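Local atomic coordinates of DUF1425 domain-containing protein (Shewanella loihica, PDB entry 3O0L), a protein that is of unknown function but belongs to DUF1425, a beta-rich family placed in the immunoglobulin-like E-set clan, and is probably a lipoprotein. Residues T61-I65 / S94-V100. Numbering follows the deposited sequence. Where two conformers were deposited one is given.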
ATOM      1  N   THR A  61      -6.701   6.292  12.019  1.00 25.19           N
ATOM      2  CA  THR A  61      -7.277   5.513  13.112  1.00 27.47           C
ATOM      3  C   THR A  61      -6.126   5.169  14.063  1.00 27.45           C
ATOM      4  O   THR A  61      -4.943   5.143  13.666  1.00 28.90           O
ATOM      5  CB  THR A  61      -7.948   4.231  12.631  1.00 29.87           C
ATOM      6  OG1 THR A  61      -6.999   3.483  11.889  1.00 37.83           O
ATOM      7  CG2 THR A  61      -9.124   4.541  11.671  1.00 23.33           C
ATOM      8  N   TRP A  62      -6.472   4.918  15.312  1.00 25.80           N
ATOM      9  CA  TRP A  62      -5.496   4.744  16.353  1.00 26.23           C
ATOM     10  C   TRP A  62      -5.722   3.411  17.073  1.00 28.85           C
ATOM     11  O   TRP A  62      -6.861   2.986  17.288  1.00 29.39           O
ATOM     12  CB  TRP A  62      -5.672   5.873  17.338  1.00 24.64           C
ATOM     13  CG  TRP A  62      -5.317   7.183  16.780  1.00 22.75           C
ATOM     14  CD1 TRP A  62      -6.132   8.055  16.148  1.00 24.52           C
ATOM     15  CD2 TRP A  62      -4.019   7.769  16.772  1.00 23.03           C
ATOM     16  NE1 TRP A  62      -5.430   9.175  15.751  1.00 24.84           N
ATOM     17  CE2 TRP A  62      -4.133   9.033  16.149  1.00 25.62           C
ATOM     18  CE3 TRP A  62      -2.778   7.380  17.287  1.00 29.74           C
ATOM     19  CZ2 TRP A  62      -3.036   9.887  15.987  1.00 30.68           C
ATOM     20  CZ3 TRP A  62      -1.686   8.227  17.109  1.00 29.17           C
ATOM     21  CH2 TRP A  62      -1.832   9.459  16.470  1.00 27.23           C
ATOM     22  N   TYR A  63      -4.622   2.786  17.487  1.00 30.65           N
ATOM     23  CA  TYR A  63      -4.642   1.496  18.173  1.00 33.33           C
ATOM     24  C   TYR A  63      -3.772   1.508  19.418  1.00 32.65           C
ATOM     25  O   TYR A  63      -2.763   2.206  19.492  1.00 33.47           O
ATOM     26  CB  TYR A  63      -4.154   0.385  17.227  1.00 35.93           C
ATOM     27  CG  TYR A  63      -4.919   0.379  15.950  1.00 33.47           C
ATOM     28  CD1 TYR A  63      -6.114  -0.332  15.826  1.00 47.16           C
ATOM     29  CD2 TYR A  63      -4.494   1.139  14.878  1.00 37.36           C
ATOM     30  CE1 TYR A  63      -6.839  -0.304  14.642  1.00 49.37           C
ATOM     31  CE2 TYR A  63      -5.209   1.168  13.706  1.00 41.70           C
ATOM     32  CZ  TYR A  63      -6.372   0.457  13.590  1.00 47.93           C
ATOM     33  OH  TYR A  63      -7.053   0.535  12.410  1.00 54.21           O
ATOM     34  N   ASP A  64      -4.176   0.711  20.384  1.00 34.16           N
ATOM     35  CA  ASP A  64      -3.460   0.583  21.649  1.00 37.38           C
ATOM     36  C   ASP A  64      -2.531  -0.623  21.536  1.00 39.76           C
ATOM     37  O   ASP A  64      -2.424  -1.216  20.459  1.00 37.85           O
ATOM     38  CB  ASP A  64      -4.445   0.441  22.826  1.00 39.19           C
ATOM     39  CG  ASP A  64      -5.194  -0.903  22.858  1.00 39.81           C
ATOM     40  OD1 ASP A  64      -4.885  -1.830  22.072  1.00 47.63           O
ATOM     41  OD2 ASP A  64      -6.115  -1.013  23.697  1.00 44.58           O
ATOM     42  N   ILE A  65      -1.864  -0.959  22.634  1.00 43.89           N
ATOM     43  CA  ILE A  65      -0.857  -2.042  22.629  1.00 47.79           C
ATOM     44  C   ILE A  65      -1.463  -3.401  22.313  1.00 49.06           C
ATOM     45  O   ILE A  65      -0.787  -4.223  21.727  1.00 51.07           O
ATOM     46  CB  ILE A  65      -0.059  -2.085  23.966  1.00 49.55           C
ATOM     47  CG1 ILE A  65       1.240  -2.903  23.828  1.00 54.00           C
ATOM     48  CG2 ILE A  65      -0.928  -2.611  25.091  1.00 49.67           C
ATOM     49  CD1 ILE A  65       2.156  -2.452  22.681  1.00 58.54           C
ATOM     50  N   SER A  94      -2.978  12.119  18.759  1.00 24.99           N
ATOM     51  CA  SER A  94      -3.619  10.952  19.386  0.50 25.89           C
ATOM     52  C   SER A  94      -4.762  11.379  20.330  1.00 22.82           C
ATOM     53  O   SER A  94      -4.670  12.407  21.006  1.00 23.97           O
ATOM     54  CB  SER A  94      -2.605  10.140  20.182  0.50 27.32           C
ATOM     55  OG  SER A  94      -3.259   9.265  21.089  0.50 33.78           O
ATOM     56  N   PRO A  95      -5.864  10.602  20.375  1.00 24.23           N
ATOM     57  CA  PRO A  95      -6.976  10.975  21.206  1.00 23.92           C
ATOM     58  C   PRO A  95      -6.792  10.603  22.662  1.00 25.65           C
ATOM     59  O   PRO A  95      -7.422  11.184  23.483  1.00 25.67           O
ATOM     60  CB  PRO A  95      -8.162  10.229  20.581  1.00 26.89           C
ATOM     61  CG  PRO A  95      -7.569   9.029  20.010  1.00 28.01           C
ATOM     62  CD  PRO A  95      -6.167   9.400  19.571  1.00 24.90           C
ATOM     63  N   ASN A  96      -5.922   9.652  22.988  1.00 25.07           N
ATOM     64  CA  ASN A  96      -5.572   9.450  24.370  1.00 26.32           C
ATOM     65  C   ASN A  96      -4.232   8.749  24.484  1.00 27.94           C
ATOM     66  O   ASN A  96      -3.740   8.128  23.517  1.00 28.35           O
ATOM     67  CB  ASN A  96      -6.687   8.782  25.193  1.00 30.44           C
ATOM     68  CG  ASN A  96      -6.827   7.300  24.971  1.00 33.23           C
ATOM     69  OD1 ASN A  96      -5.897   6.529  25.212  1.00 37.38           O
ATOM     70  ND2 ASN A  96      -8.054   6.874  24.671  1.00 30.97           N
ATOM     71  N   ALA A  97      -3.664   8.851  25.665  1.00 29.19           N
ATOM     72  CA  ALA A  97      -2.296   8.352  25.898  1.00 31.96           C
ATOM     73  C   ALA A  97      -2.115   6.835  25.771  1.00 33.23           C
ATOM     74  O   ALA A  97      -0.964   6.359  25.737  1.00 38.24           O
ATOM     75  CB  ALA A  97      -1.837   8.828  27.230  1.00 35.51           C
ATOM     76  N   THR A  98      -3.186   6.047  25.699  1.00 31.71           N
ATOM     77  CA  THR A  98      -3.027   4.596  25.489  1.00 34.20           C
ATOM     78  C   THR A  98      -2.729   4.223  24.041  1.00 35.66           C
ATOM     79  O   THR A  98      -2.327   3.098  23.789  1.00 39.33           O
ATOM     80  CB  THR A  98      -4.228   3.719  25.952  1.00 33.95           C
ATOM     81  OG1 THR A  98      -5.358   3.912  25.082  1.00 40.26           O
ATOM     82  CG2 THR A  98      -4.575   3.949  27.415  1.00 38.99           C
ATOM     83  N   ALA A  99      -2.922   5.139  23.091  1.00 33.04           N
ATOM     84  CA  ALA A  99      -2.660   4.840  21.689  1.00 33.91           C
ATOM     85  C   ALA A  99      -1.173   4.670  21.475  1.00 36.59           C
ATOM     86  O   ALA A  99      -0.363   5.478  21.965  1.00 37.26           O
ATOM     87  CB  ALA A  99      -3.196   5.950  20.799  1.00 35.05           C
ATOM     88  N   VAL A 100      -0.780   3.593  20.799  1.00 35.60           N
ATOM     89  CA  VAL A 100       0.654   3.363  20.533  1.00 37.19           C
ATOM     90  C   VAL A 100       0.976   3.454  19.059  1.00 35.50           C
ATOM     91  O   VAL A 100       2.122   3.505  18.697  1.00 38.03           O
ATOM     92  CB  VAL A 100       1.130   1.997  21.076  1.00 36.41           C
ATOM     93  CG1 VAL A 100       0.885   1.921  22.624  1.00 41.07           C
ATOM     94  CG2 VAL A 100       0.431   0.848  20.345  1.00 36.48           C
TER
HETATM   95  O   HOH W   1      -1.786   0.608  24.891  1.00 39.24           O
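The indole of W62 lies flat against the start of the 94-100 loop, one broad face taking two CH-pi contacts: P95 CD sits 3.6 Å from the five-membered ring's centroid, and S94 CA 3.7 Å from the six-membered ring's. Proline suits this place because its CD hydrogens, next to the ring nitrogen, are slightly acidic. A99, small enough to fit close, adds its methyl obliquely, CB 3.8 Å from W62 CE3. With CG anti to its carbonyl carbon (chi1 -67°), W62 reaches across to the loop; an alanine here would probably leave P95 and A99 facing a gap. V100 N donates to Y63 O at 2.8 Å, nearly straight at 161°, while one water bridges I65 N and T98 O. V100 CG2 rests 3.5 Å from D64 C. Behind these, N96 OD1, able to take two donors, accepts from T98 N (2.8 Å), an Asx turn bracing the type I turn from N96 to A99, and also from T98 OG1. The contact joins the end of strand 54-63 to the loop crossing from strand 87-93 of the five-stranded sheet to 101-109, which pairs with 54-63 in the three-stranded one; W62 also packs on L40 and A42 of strand 40-48, bridging the sheets.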